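Local coordinates for protein PAN2-PAN3 deadenylation complex catalytic subunit pan2 (Neurospora crassa, PDB 4CZX) that probably shortens the poly(A) tails of mRNAs as catalytic subunit of the PAN deadenylation complex, this piece being its N-terminal WD40 propeller domain, at residues A[267-272]-A[279-284]. Residues are numbered along the deposited sequence; the frame is centred on the assembly and turned at random.
Sequences QIHVTD and SQVCYT
H269 and V281 lie side by side on one face of the sheet, as an antiparallel non-hydrogen-bonded pair, and V281 CG2 sits 4.0 Å from the centroid of the H269 ring, 18° off its normal, a CH-pi contact over one face. At the edge of the same ring, H269 NE2 donates to Q267 OE1 at 2.9 Å; the acceptor lies near the ring plane, which helps fix the ring's rotation. Q267 can meet it because its chain is extended, with CG trans to the backbone N (chi1 176°). Alongside runs Y283, whose CE1 comes within 3.5 Å of Q267 CD, the amide and ring planes being 54° apart. A leucine in place of Q267 would probably leave H269 NE2 without this acceptor and the imidazole freer to turn. Farther along this face, T271 OG1 packs against S279 CB at 3.1 Å. On the other face I268 CB touches C282 SG at 3.8 Å, and V270 stands beside Q280. Underlying both faces are two pairs of backbone bonds: I268 N to C282 O (2.9 Å) is returned by C282 N to I268 O, and V270 N to Q280 O (2.9 Å) by Q280 N to V270 O. With the two strands running nearly antiparallel, these bonds define a beta hairpin, part of one blade of the propeller. Strand 267-272 bonds on its second edge to strand 258-262, where I260 and V262 pack on I268. F242, from just past strand 235-241, meets the H269 ring edge-to-face. Strand 2-3, probably a remnant of the expression construct, runs parallel to strand 279-283 and lies outermost in this sheet, its H2 bonding to the backbone of S279 and V281.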
loop_
_atom_site.group_PDB
_atom_site.type_symbol
_atom_site.label_atom_id
_atom_site.label_comp_id
_atom_site.label_asym_id
_atom_site.label_seq_id
_atom_site.Cartn_x
_atom_site.Cartn_y
_atom_site.Cartn_z
ATOM N N GLN A 267 4.728 -15.614 42.984
ATOM C CA GLN A 267 5.440 -15.876 44.228
ATOM C C GLN A 267 6.822 -16.426 43.912
ATOM O O GLN A 267 6.965 -17.329 43.090
ATOM C CB GLN A 267 4.674 -16.854 45.115
ATOM C CG GLN A 267 5.430 -17.223 46.381
ATOM C CD GLN A 267 4.633 -18.112 47.312
ATOM O OE1 GLN A 267 5.172 -18.645 48.285
ATOM N NE2 GLN A 267 3.341 -18.277 47.023
ATOM N N ILE A 268 7.837 -15.873 44.566
ATOM C CA ILE A 268 9.221 -16.228 44.286
ATOM C C ILE A 268 9.952 -16.697 45.546
ATOM O O ILE A 268 9.846 -16.068 46.602
ATOM C CB ILE A 268 9.986 -15.037 43.679
ATOM C CG1 ILE A 268 9.367 -14.631 42.338
ATOM C CG2 ILE A 268 11.457 -15.368 43.500
ATOM C CD1 ILE A 268 10.029 -13.428 41.719
ATOM N N HIS A 269 10.668 -17.813 45.435
ATOM C CA HIS A 269 11.568 -18.259 46.496
ATOM C C HIS A 269 13.003 -18.187 46.007
ATOM O O HIS A 269 13.308 -18.652 44.908
ATOM C CB HIS A 269 11.264 -19.689 46.941
ATOM C CG HIS A 269 9.937 -19.853 47.615
ATOM N ND1 HIS A 269 9.605 -20.987 48.325
ATOM C CD2 HIS A 269 8.860 -19.037 47.685
ATOM C CE1 HIS A 269 8.382 -20.860 48.808
ATOM N NE2 HIS A 269 7.905 -19.687 48.429
ATOM N N VAL A 270 13.876 -17.604 46.823
ATOM C CA VAL A 270 15.305 -17.625 46.544
ATOM C C VAL A 270 15.878 -18.658 47.495
ATOM O O VAL A 270 15.903 -18.442 48.708
ATOM C CB VAL A 270 15.964 -16.250 46.735
ATOM C CG1 VAL A 270 17.445 -16.324 46.408
ATOM C CG2 VAL A 270 15.289 -15.217 45.846
ATOM N N THR A 271 16.293 -19.797 46.952
ATOM C CA THR A 271 16.563 -20.968 47.780
ATOM C C THR A 271 17.913 -21.602 47.512
ATOM O O THR A 271 18.254 -21.902 46.367
ATOM C CB THR A 271 15.494 -22.055 47.568
ATOM O OG1 THR A 271 14.192 -21.490 47.752
ATOM C CG2 THR A 271 15.696 -23.209 48.547
ATOM N N ASP A 272 18.680 -21.820 48.575
ATOM C CA ASP A 272 19.933 -22.535 48.427
ATOM C C ASP A 272 19.653 -24.000 48.144
ATOM O O ASP A 272 18.952 -24.661 48.905
ATOM C CB ASP A 272 20.810 -22.406 49.669
ATOM C CG ASP A 272 22.092 -23.191 49.534
ATOM O OD1 ASP A 272 22.056 -24.413 49.780
ATOM O OD2 ASP A 272 23.128 -22.598 49.168
ATOM N N SER A 279 15.272 -20.147 52.801
ATOM C CA SER A 279 14.956 -19.507 51.544
ATOM C C SER A 279 14.213 -18.206 51.808
ATOM O O SER A 279 13.388 -18.128 52.720
ATOM C CB SER A 279 14.138 -20.440 50.650
ATOM O OG SER A 279 12.969 -20.903 51.291
ATOM N N GLN A 280 14.537 -17.180 51.023
ATOM C CA GLN A 280 13.856 -15.896 51.108
ATOM C C GLN A 280 12.614 -15.923 50.238
ATOM O O GLN A 280 12.669 -16.336 49.080
ATOM C CB GLN A 280 14.770 -14.744 50.672
ATOM C CG GLN A 280 15.897 -14.430 51.641
ATOM C CD GLN A 280 16.284 -12.958 51.624
ATOM O OE1 GLN A 280 16.928 -12.478 50.689
ATOM N NE2 GLN A 280 15.880 -12.232 52.664
ATOM N N VAL A 281 11.499 -15.477 50.798
ATOM C CA VAL A 281 10.241 -15.448 50.068
ATOM C C VAL A 281 9.846 -14.014 49.736
ATOM O O VAL A 281 9.944 -13.118 50.577
ATOM C CB VAL A 281 9.109 -16.122 50.875
ATOM C CG1 VAL A 281 7.809 -16.124 50.084
ATOM C CG2 VAL A 281 9.506 -17.538 51.263
ATOM N N CYS A 282 9.407 -13.795 48.502
ATOM C CA CYS A 282 8.828 -12.515 48.146
ATOM C C CYS A 282 7.676 -12.700 47.167
ATOM O O CYS A 282 7.471 -13.777 46.596
ATOM C CB CYS A 282 9.889 -11.577 47.562
ATOM S SG CYS A 282 10.714 -12.220 46.109
ATOM N N TYR A 283 6.909 -11.638 46.994
ATOM C CA TYR A 283 5.756 -11.687 46.125
ATOM C C TYR A 283 5.846 -10.561 45.112
ATOM O O TYR A 283 6.438 -9.511 45.380
ATOM C CB TYR A 283 4.464 -11.591 46.936
ATOM C CG TYR A 283 4.297 -12.700 47.952
ATOM C CD1 TYR A 283 3.780 -13.935 47.581
ATOM C CD2 TYR A 283 4.647 -12.511 49.282
ATOM C CE1 TYR A 283 3.621 -14.952 48.507
ATOM C CE2 TYR A 283 4.493 -13.519 50.213
ATOM C CZ TYR A 283 3.980 -14.738 49.821
ATOM O OH TYR A 283 3.824 -15.747 50.745
ATOM N N THR A 284 5.293 -10.808 43.935
ATOM C CA THR A 284 5.158 -9.780 42.918
ATOM C C THR A 284 3.666 -9.621 42.666
ATOM O O THR A 284 2.868 -10.395 43.195
ATOM C CB THR A 284 5.908 -10.144 41.629
ATOM O OG1 THR A 284 5.432 -11.399 41.137
ATOM C CG2 THR A 284 7.410 -10.266 41.904
#